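Local coordinates for protein tRNA (guanine-N(1)-)-methyltransferase (Corynebacterium diphtheriae, PDB 7KFF) that methylates N1 of guanine in tRNA, probably at position 37 beside the anticodon, using S-adenosylmethionine as methyl donor in a knotted SPOUT-type dimer, at residues D231-G236 with Q269-T274; K43-V48 with P215-N220; E27-L32 with A202-A207. All blocks are in the same frame, centred on the assembly; numbering follows the deposited sequence.

How the contacts relate
Followed from the N terminus, the chain leaves strand 17-23 and enters 27-32, the first half of contact 3, then finishes helix 35-42 and enters 43-48, the first half of contact 2. Helix 200-211 returns to 27-32 and closes contact 3 over 169 intervening residues; 215-220, just beyond that helix, closes contact 2. The two therefore cross, and they also touch, Val48 CG1 lying 3.8 Å from Leu32 CD1. Both tie the region around helix 200-211 to the early part of the parallel-sheet domain. Contact 1 follows in series, closing a short loop between 231-236 and helix 259-277, its centre about 29 Å from the centres of the others.

Contact 1 (D231-G236 with Q269-T274); sequences DGLLEG and QSLKRT. With SAH (S-adenosyl-L-homocysteine), chain C.
Leu234 is gripped at both ends of its backbone by one face of helix 259-277, an example of how a segment without regular structure can be fixed by hydroxyls one helical turn apart. Its N-H donates to Thr274 OG1 at 2.9 Å, with an N-H...O angle of 155°, and Leu234 O accepts from Ser270 OG at 2.6 Å, the hydroxyl tilted 30° from the carbonyl plane. Ser270 holds its OG anti to the backbone N (chi1 172°), which brings it to the Leu234 carbonyl O. Thr274 OG1, accepting from Leu234 N and donating to Ser270 O at 2.8 Å, is a relay between loop and helix. Ser270 O takes Thr274 N and Thr274 OG1 from opposite faces of its plane.

Tight packing surrounds these bonds. Leu233 CB lies 3.1 Å from Ser270 OG, and Leu233 CD1 meets Leu271 CD2 at 3.8 Å, while Leu282 of helix 279-283 packs against both leucines. Leu234 CD1 lies against the backbone O and the CG of Arg273, and Gly236 lays its CA near Gln269 O.

The side toward Asp231 is looser and more exposed. There a water donates to Asp231 OD2 at 2.5 Å and to Ser270 OG at 3.1 Å. Asp231 OD1 accepts from Leu233 N in an Asx turn.

Glu235 points away from the helix, its CG 3.4 Å from OXT of S-adenosyl-L-homocysteine. Arg273, bent at chi2 and chi3, donates through NH2 to Ala144 O of the second subunit. Loop, helix and cofactor product thus meet at the subunit interface, an arrangement that fits the composite active site of dimeric TrmD enzymes.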
loop_
_atom_site.group_PDB
_atom_site.type_symbol
_atom_site.label_atom_id
_atom_site.label_comp_id
_atom_site.label_asym_id
_atom_site.label_seq_id
_atom_site.Cartn_x
_atom_site.Cartn_y
_atom_site.Cartn_z
ATOM N N ASP A 231 9.395 -10.895 -14.433
ATOM C CA ASP A 231 10.571 -10.862 -15.294
ATOM C C ASP A 231 11.212 -9.479 -15.329
ATOM O O ASP A 231 11.931 -9.150 -16.281
ATOM C CB ASP A 231 10.172 -11.275 -16.709
ATOM C CG ASP A 231 9.057 -10.403 -17.273
ATOM O OD1 ASP A 231 8.563 -9.520 -16.532
ATOM O OD2 ASP A 231 8.678 -10.601 -18.449
ATOM N N GLY A 232 10.951 -8.658 -14.320
ATOM C CA GLY A 232 11.464 -7.309 -14.269
ATOM C C GLY A 232 10.625 -6.279 -14.986
ATOM O O GLY A 232 10.952 -5.086 -14.921
ATOM N N LEU A 233 9.539 -6.691 -15.636
ATOM C CA LEU A 233 8.720 -5.804 -16.440
ATOM C C LEU A 233 7.312 -5.719 -15.866
ATOM O O LEU A 233 6.845 -6.618 -15.155
ATOM C CB LEU A 233 8.609 -6.327 -17.879
ATOM C CG LEU A 233 9.904 -6.448 -18.674
ATOM C CD1 LEU A 233 9.614 -7.046 -20.050
ATOM C CD2 LEU A 233 10.602 -5.115 -18.797
ATOM N N LEU A 234 6.633 -4.628 -16.208
ATOM C CA LEU A 234 5.219 -4.473 -15.898
ATOM C C LEU A 234 4.371 -5.276 -16.878
ATOM O O LEU A 234 4.733 -5.431 -18.040
ATOM C CB LEU A 234 4.815 -3.003 -16.012
ATOM C CG LEU A 234 5.615 -2.025 -15.170
ATOM C CD1 LEU A 234 5.093 -0.597 -15.423
ATOM C CD2 LEU A 234 5.558 -2.384 -13.706
ATOM N N GLU A 235 3.227 -5.777 -16.412
ATOM C CA GLU A 235 2.321 -6.462 -17.323
ATOM C C GLU A 235 1.644 -5.463 -18.256
ATOM O O GLU A 235 1.346 -4.327 -17.879
ATOM C CB GLU A 235 1.242 -7.230 -16.554
ATOM C CG GLU A 235 1.696 -8.578 -15.990
ATOM C CD GLU A 235 1.852 -9.669 -17.047
ATOM O OE1 GLU A 235 2.760 -10.515 -16.887
ATOM O OE2 GLU A 235 1.061 -9.690 -18.023
ATOM N N GLY A 236 1.396 -5.900 -19.487
ATOM C CA GLY A 236 0.660 -5.110 -20.450
ATOM C C GLY A 236 -0.846 -5.218 -20.255
ATOM O O GLY A 236 -1.360 -5.849 -19.314
ATOM N N GLN A 269 4.023 -5.467 -25.450
ATOM C CA GLN A 269 3.165 -4.605 -24.649
ATOM C C GLN A 269 3.699 -4.442 -23.236
ATOM O O GLN A 269 3.506 -3.391 -22.623
ATOM C CB GLN A 269 1.752 -5.176 -24.628
ATOM C CG GLN A 269 1.048 -5.083 -25.963
ATOM C CD GLN A 269 0.836 -3.647 -26.388
ATOM O OE1 GLN A 269 0.276 -2.847 -25.630
ATOM N NE2 GLN A 269 1.272 -3.308 -27.584
ATOM N N SER A 270 4.360 -5.472 -22.711
ATOM C CA SER A 270 5.023 -5.359 -21.418
ATOM C C SER A 270 6.219 -4.415 -21.492
ATOM O O SER A 270 6.391 -3.548 -20.620
ATOM C CB SER A 270 5.405 -6.760 -20.952
ATOM O OG SER A 270 6.196 -6.738 -19.802
ATOM N N LEU A 271 7.020 -4.519 -22.551
ATOM C CA LEU A 271 8.106 -3.562 -22.740
ATOM C C LEU A 271 7.564 -2.146 -22.884
ATOM O O LEU A 271 8.130 -1.197 -22.327
ATOM C CB LEU A 271 8.905 -3.908 -23.992
ATOM C CG LEU A 271 9.732 -5.185 -23.917
ATOM C CD1 LEU A 271 10.195 -5.622 -25.291
ATOM C CD2 LEU A 271 10.933 -4.969 -22.983
ATOM N N LYS A 272 6.466 -1.986 -23.632
ATOM C CA LYS A 272 5.908 -0.660 -23.880
ATOM C C LYS A 272 5.375 -0.047 -22.587
ATOM O O LYS A 272 5.653 1.120 -22.286
ATOM C CB LYS A 272 4.789 -0.771 -24.919
ATOM C CG LYS A 272 4.071 0.520 -25.240
ATOM C CD LYS A 272 3.103 0.281 -26.409
ATOM C CE LYS A 272 2.329 1.527 -26.801
ATOM N NZ LYS A 272 1.054 1.622 -26.056
ATOM N N ARG A 273 4.616 -0.823 -21.802
ATOM C CA ARG A 273 4.086 -0.286 -20.555
ATOM C C ARG A 273 5.232 0.082 -19.625
ATOM O O ARG A 273 5.196 1.126 -18.969
ATOM C CB ARG A 273 3.143 -1.287 -19.886
ATOM C CG ARG A 273 2.550 -0.805 -18.544
ATOM C CD ARG A 273 1.624 0.393 -18.700
ATOM N NE ARG A 273 0.340 -0.002 -19.275
ATOM C CZ ARG A 273 -0.733 -0.356 -18.571
ATOM N NH1 ARG A 273 -1.847 -0.706 -19.207
ATOM N NH2 ARG A 273 -0.707 -0.343 -17.238
ATOM N N THR A 274 6.270 -0.760 -19.568
ATOM C CA THR A 274 7.406 -0.456 -18.696
ATOM C C THR A 274 8.134 0.801 -19.171
ATOM O O THR A 274 8.496 1.662 -18.360
ATOM C CB THR A 274 8.356 -1.658 -18.637
ATOM O OG1 THR A 274 7.628 -2.835 -18.254
ATOM C CG2 THR A 274 9.487 -1.402 -17.641
HETATM N N SAH C . -1.811 -10.203 -13.635
HETATM C CA SAH C . -1.785 -8.896 -13.009
HETATM C CB SAH C . -2.406 -9.056 -11.639
HETATM C CG SAH C . -3.658 -8.234 -11.392
HETATM S SD SAH C . -3.820 -8.252 -9.617
HETATM C C SAH C . -0.393 -8.313 -12.836
HETATM O O SAH C . 0.449 -8.878 -12.143
HETATM O OXT SAH C . -0.098 -7.244 -13.369
HETATM C "C5'" SAH C . -5.554 -7.823 -9.533
HETATM C "C4'" SAH C . -5.822 -6.366 -9.215
HETATM O "O4'" SAH C . -5.294 -6.012 -7.939
HETATM C "C3'" SAH C . -5.257 -5.316 -10.182
HETATM O "O3'" SAH C . -6.000 -5.237 -11.345
HETATM C "C2'" SAH C . -5.304 -4.067 -9.301
HETATM O "O2'" SAH C . -6.610 -3.553 -9.215
HETATM C "C1'" SAH C . -4.924 -4.642 -7.954
HETATM N N9 SAH C . -3.477 -4.565 -7.690
HETATM C C8 SAH C . -2.582 -5.609 -7.611
HETATM N N7 SAH C . -1.370 -5.128 -7.274
HETATM C C5 SAH C . -1.478 -3.776 -7.159
HETATM C C6 SAH C . -0.567 -2.777 -6.845
HETATM N N6 SAH C . 0.739 -3.002 -6.592
HETATM N N1 SAH C . -1.016 -1.477 -6.801
HETATM C C2 SAH C . -2.338 -1.187 -7.045
HETATM N N3 SAH C . -3.245 -2.159 -7.342
HETATM C C4 SAH C . -2.804 -3.423 -7.397
HETATM O O HOH W 1 6.655 -9.792 -19.717
#

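Contact 2 (K43-V48 with P215-N220); sequences KDLLSV and PGVLGN
The backbones at Leu45 and Val217 come no nearer than 7.5 Å between CA atoms, a gap bridged by side chains of 43-48, which meet mostly main-chain atoms of the loop, and Val217 CG2. The contact joins the loop after helix 200-211 to the parallel-sheet domain of this SPOUT-family enzyme. Segment 43-48 begins at a Schellman motif, with Asp44 as the C-prime residue at positive phi, which ends helix 35-42 and leads into 46-52, an outermost strand of the sheet within this chain.

The side chains of Leu45 and Val217 run antiparallel alongside one another, and their apolar touch falls between Leu45 CD1 and Val217 CG2 at 3.7 Å. Leu45 CD1 also lies 3.6 Å from Pro215 O. Val217 is the buried member, backed by Leu36 and Ala40 of helix 35-42 and by Val211, whereas Lys43 lies on the solvent side. Its outstretched chain carries the ammonium across to the loop.

A water there accepts from Lys43 NZ and donates to Val217 O at 2.8 Å, adding an indirect link beside the direct one. In that direct bond Lys43 NZ donates to Gly216 O at 2.9 Å, in the carbonyl plane and with a C=O...N angle of 159°.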
loop_
_atom_site.group_PDB
_atom_site.type_symbol
_atom_site.label_atom_id
_atom_site.label_comp_id
_atom_site.label_asym_id
_atom_site.label_seq_id
_atom_site.Cartn_x
_atom_site.Cartn_y
_atom_site.Cartn_z
ATOM N N LYS A 43 -10.710 -22.587 3.985
ATOM C CA LYS A 43 -9.919 -23.714 3.515
ATOM C C LYS A 43 -8.893 -24.161 4.552
ATOM O O LYS A 43 -8.061 -25.024 4.254
ATOM C CB LYS A 43 -9.199 -23.359 2.210
ATOM C CG LYS A 43 -10.133 -23.096 1.038
ATOM C CD LYS A 43 -9.363 -22.621 -0.201
ATOM C CE LYS A 43 -10.306 -22.102 -1.284
ATOM N NZ LYS A 43 -9.636 -21.110 -2.186
ATOM N N ASP A 44 -8.943 -23.606 5.768
ATOM C CA ASP A 44 -7.960 -23.894 6.811
ATOM C C ASP A 44 -6.533 -23.545 6.383
ATOM O O ASP A 44 -5.570 -24.158 6.846
ATOM C CB ASP A 44 -8.016 -25.351 7.288
ATOM C CG ASP A 44 -9.039 -25.587 8.386
ATOM O OD1 ASP A 44 -9.372 -24.643 9.149
ATOM O OD2 ASP A 44 -9.477 -26.742 8.502
ATOM N N LEU A 45 -6.373 -22.546 5.517
ATOM C CA LEU A 45 -5.059 -22.088 5.078
ATOM C C LEU A 45 -4.599 -20.854 5.836
ATOM O O LEU A 45 -3.423 -20.488 5.747
ATOM C CB LEU A 45 -5.100 -21.788 3.571
ATOM C CG LEU A 45 -5.429 -22.984 2.671
ATOM C CD1 LEU A 45 -5.616 -22.527 1.237
ATOM C CD2 LEU A 45 -4.316 -24.007 2.772
ATOM N N LEU A 46 -5.501 -20.229 6.587
ATOM C CA LEU A 46 -5.216 -18.971 7.259
ATOM C C LEU A 46 -5.983 -18.950 8.568
ATOM O O LEU A 46 -7.125 -19.404 8.622
ATOM C CB LEU A 46 -5.644 -17.801 6.376
ATOM C CG LEU A 46 -5.379 -16.396 6.906
ATOM C CD1 LEU A 46 -3.891 -16.132 7.040
ATOM C CD2 LEU A 46 -6.031 -15.348 6.034
ATOM N N SER A 47 -5.349 -18.399 9.603
ATOM C CA SER A 47 -5.955 -18.179 10.905
ATOM C C SER A 47 -5.624 -16.746 11.283
ATOM O O SER A 47 -4.468 -16.330 11.157
ATOM C CB SER A 47 -5.368 -19.150 11.918
ATOM O OG SER A 47 -5.924 -18.984 13.196
ATOM N N VAL A 48 -6.622 -15.987 11.736
ATOM C CA VAL A 48 -6.448 -14.564 12.004
ATOM C C VAL A 48 -6.889 -14.236 13.420
ATOM O O VAL A 48 -8.028 -14.544 13.814
ATOM C CB VAL A 48 -7.246 -13.709 11.009
ATOM C CG1 VAL A 48 -7.168 -12.238 11.360
ATOM C CG2 VAL A 48 -6.781 -13.990 9.582
ATOM N N PRO A 215 -0.350 -21.910 -1.496
ATOM C CA PRO A 215 -1.066 -22.788 -2.429
ATOM C C PRO A 215 -2.487 -23.070 -1.952
ATOM O O PRO A 215 -2.721 -23.372 -0.781
ATOM C CB PRO A 215 -0.206 -24.058 -2.469
ATOM C CG PRO A 215 0.781 -23.947 -1.378
ATOM C CD PRO A 215 0.915 -22.497 -1.019
ATOM N N GLY A 216 -3.440 -22.952 -2.879
ATOM C CA GLY A 216 -4.841 -23.148 -2.602
ATOM C C GLY A 216 -5.653 -21.874 -2.456
ATOM O O GLY A 216 -6.892 -21.935 -2.511
ATOM N N VAL A 217 -4.996 -20.725 -2.258
ATOM C CA VAL A 217 -5.729 -19.496 -1.963
ATOM C C VAL A 217 -6.300 -18.866 -3.226
ATOM O O VAL A 217 -7.485 -18.510 -3.275
ATOM C CB VAL A 217 -4.829 -18.521 -1.189
ATOM C CG1 VAL A 217 -5.500 -17.156 -1.077
ATOM C CG2 VAL A 217 -4.524 -19.097 0.197
ATOM N N LEU A 218 -5.478 -18.719 -4.271
ATOM C CA LEU A 218 -5.968 -18.114 -5.508
ATOM C C LEU A 218 -6.936 -19.024 -6.250
ATOM O O LEU A 218 -7.806 -18.532 -6.977
ATOM C CB LEU A 218 -4.802 -17.730 -6.418
ATOM C CG LEU A 218 -4.106 -16.427 -6.022
ATOM C CD1 LEU A 218 -2.757 -16.302 -6.721
ATOM C CD2 LEU A 218 -4.977 -15.215 -6.342
ATOM N N GLY A 219 -6.801 -20.335 -6.098
ATOM C CA GLY A 219 -7.695 -21.265 -6.751
ATOM C C GLY A 219 -7.287 -21.556 -8.184
ATOM O O GLY A 219 -6.472 -20.866 -8.799
ATOM N N ASN A 220 -7.907 -22.601 -8.736
ATOM C CA ASN A 220 -7.470 -23.156 -10.013
ATOM C C ASN A 220 -7.372 -22.113 -11.123
ATOM O O ASN A 220 -6.588 -22.291 -12.064
ATOM C CB ASN A 220 -8.416 -24.295 -10.414
ATOM C CG ASN A 220 -9.886 -23.901 -10.320
ATOM O OD1 ASN A 220 -10.276 -22.813 -10.745
ATOM N ND2 ASN A 220 -10.704 -24.784 -9.753
HETATM O O HOH W 2 -9.023 -18.410 -0.893
#

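Contact 3 (E27-L32 with A202-A207); sequences EYLDPL and AVLVIA
With CG anti to its own carbonyl carbon (chi1 -62°) and an extended chi2 of 179°, Leu204 drives both of its methyls from helix 200-211 into the 3-10 segment 27-32. Leu32 has nearly the same shape and sends its CD2 back toward the helix. Leu204 illustrates how one branched side chain can organise an apolar interface.

Its two branches do different work. Leu204 CD2 touches two leucines, Leu32 CD2 at 3.7 Å and Leu29 CD1 at 3.8 Å. Leu204 CD1 lies near the plane of the Tyr28 ring, at its edge, 4.2 Å from Tyr28 CE1; it also approaches Tyr28 O, and Pro31 CG at 4.1 Å. The Leu29 and Val203 side chains cross at about a right angle, with Leu29 CD1 3.9 Å from Val203 CG1. One turn further along the helix, Leu32 CD2 packs on Ala207 CB at 3.6 Å.

The helix packs on the parallel sheet, where Val21 and Leu19 of strand 17-23 continue this core, near the subunit interface of the SPOUT-type dimer: Val201 of the second subunit packs on Leu204. Ala202 belongs to the S-adenosyl-L-homocysteine pocket. No hydrogen bond joins the two segments. The i to i+3 bonds Asp30 N to Glu27 O and Leu32 N to Leu29 O stay within 27-32, and cohesion comes from the fit of buried apolar groups, the edge of Tyr28 included.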
loop_
_atom_site.group_PDB
_atom_site.type_symbol
_atom_site.label_atom_id
_atom_site.label_comp_id
_atom_site.label_asym_id
_atom_site.label_seq_id
_atom_site.Cartn_x
_atom_site.Cartn_y
_atom_site.Cartn_z
ATOM N N GLU A 27 -11.515 -3.106 14.217
ATOM C CA GLU A 27 -12.488 -3.133 13.133
ATOM C C GLU A 27 -11.843 -2.854 11.778
ATOM O O GLU A 27 -12.381 -3.273 10.737
ATOM C CB GLU A 27 -13.600 -2.120 13.444
ATOM C CG GLU A 27 -13.161 -0.637 13.590
ATOM C CD GLU A 27 -12.701 -0.199 14.994
ATOM O OE1 GLU A 27 -12.296 -1.035 15.826
ATOM O OE2 GLU A 27 -12.763 1.020 15.262
ATOM N N TYR A 28 -10.713 -2.147 11.755
ATOM C CA TYR A 28 -10.052 -1.841 10.490
ATOM C C TYR A 28 -9.621 -3.127 9.795
ATOM O O TYR A 28 -9.465 -3.157 8.570
ATOM C CB TYR A 28 -8.861 -0.923 10.745
ATOM C CG TYR A 28 -8.515 -0.016 9.566
ATOM C CD1 TYR A 28 -7.967 -0.537 8.393
ATOM C CD2 TYR A 28 -8.708 1.349 9.635
ATOM C CE1 TYR A 28 -7.646 0.291 7.317
ATOM C CE2 TYR A 28 -8.371 2.175 8.568
ATOM C CZ TYR A 28 -7.842 1.640 7.421
ATOM O OH TYR A 28 -7.512 2.470 6.352
ATOM N N LEU A 29 -9.380 -4.184 10.565
ATOM C CA LEU A 29 -8.912 -5.440 10.011
ATOM C C LEU A 29 -10.035 -6.374 9.582
ATOM O O LEU A 29 -9.764 -7.513 9.186
ATOM C CB LEU A 29 -7.970 -6.140 10.968
ATOM C CG LEU A 29 -6.596 -5.531 11.209
ATOM C CD1 LEU A 29 -5.816 -5.294 9.883
ATOM C CD2 LEU A 29 -6.634 -4.218 12.005
ATOM N N ASP A 30 -11.271 -5.910 9.614
ATOM C CA ASP A 30 -12.383 -6.735 9.145
ATOM C C ASP A 30 -12.163 -7.282 7.726
ATOM O O ASP A 30 -12.571 -8.412 7.455
ATOM C CB ASP A 30 -13.713 -5.983 9.257
ATOM C CG ASP A 30 -14.247 -5.882 10.691
ATOM O OD1 ASP A 30 -13.704 -6.523 11.611
ATOM O OD2 ASP A 30 -15.242 -5.152 10.886
ATOM N N PRO A 31 -11.492 -6.572 6.811
ATOM C CA PRO A 31 -11.280 -7.139 5.468
ATOM C C PRO A 31 -10.379 -8.354 5.416
ATOM O O PRO A 31 -10.362 -9.040 4.379
ATOM C CB PRO A 31 -10.731 -5.961 4.654
ATOM C CG PRO A 31 -11.283 -4.747 5.344
ATOM C CD PRO A 31 -11.227 -5.115 6.826
ATOM N N LEU A 32 -9.663 -8.692 6.494
ATOM C CA LEU A 32 -8.933 -9.953 6.502
ATOM C C LEU A 32 -9.875 -11.147 6.455
ATOM O O LEU A 32 -9.418 -12.265 6.208
ATOM C CB LEU A 32 -8.050 -10.067 7.748
ATOM C CG LEU A 32 -6.896 -9.080 7.880
ATOM C CD1 LEU A 32 -6.175 -9.295 9.197
ATOM C CD2 LEU A 32 -5.901 -9.223 6.724
ATOM N N ALA A 202 -1.613 -0.959 6.073
ATOM C CA ALA A 202 -0.421 -1.642 5.581
ATOM C C ALA A 202 -0.459 -3.129 5.903
ATOM O O ALA A 202 0.045 -3.933 5.115
ATOM C CB ALA A 202 0.817 -0.994 6.188
ATOM N N VAL A 203 -1.079 -3.517 7.031
ATOM C CA VAL A 203 -1.301 -4.933 7.313
ATOM C C VAL A 203 -2.162 -5.560 6.223
ATOM O O VAL A 203 -1.867 -6.647 5.721
ATOM C CB VAL A 203 -1.929 -5.120 8.700
ATOM C CG1 VAL A 203 -2.233 -6.597 8.909
ATOM C CG2 VAL A 203 -0.995 -4.570 9.774
ATOM N N LEU A 204 -3.247 -4.885 5.844
ATOM C CA LEU A 204 -4.101 -5.434 4.796
ATOM C C LEU A 204 -3.335 -5.618 3.486
ATOM O O LEU A 204 -3.519 -6.625 2.789
ATOM C CB LEU A 204 -5.310 -4.519 4.585
ATOM C CG LEU A 204 -6.263 -4.322 5.775
ATOM C CD1 LEU A 204 -7.374 -3.380 5.384
ATOM C CD2 LEU A 204 -6.806 -5.644 6.249
ATOM N N VAL A 205 -2.471 -4.652 3.141
ATOM C CA VAL A 205 -1.664 -4.737 1.928
ATOM C C VAL A 205 -0.741 -5.941 1.984
ATOM O O VAL A 205 -0.693 -6.763 1.057
ATOM C CB VAL A 205 -0.876 -3.436 1.726
ATOM C CG1 VAL A 205 0.205 -3.627 0.678
ATOM C CG2 VAL A 205 -1.803 -2.282 1.350
ATOM N N ILE A 206 0.029 -6.050 3.060
ATOM C CA ILE A 206 1.007 -7.127 3.177
ATOM C C ILE A 206 0.304 -8.478 3.223
ATOM O O ILE A 206 0.735 -9.450 2.585
ATOM C CB ILE A 206 1.908 -6.884 4.399
ATOM C CG1 ILE A 206 2.790 -5.647 4.182
ATOM C CG2 ILE A 206 2.754 -8.107 4.675
ATOM C CD1 ILE A 206 3.435 -5.102 5.456
ATOM N N ALA A 207 -0.808 -8.549 3.950
ATOM C CA ALA A 207 -1.553 -9.797 4.033
ATOM C C ALA A 207 -2.031 -10.261 2.664
ATOM O O ALA A 207 -1.939 -11.454 2.352
ATOM C CB ALA A 207 -2.703 -9.662 5.022
#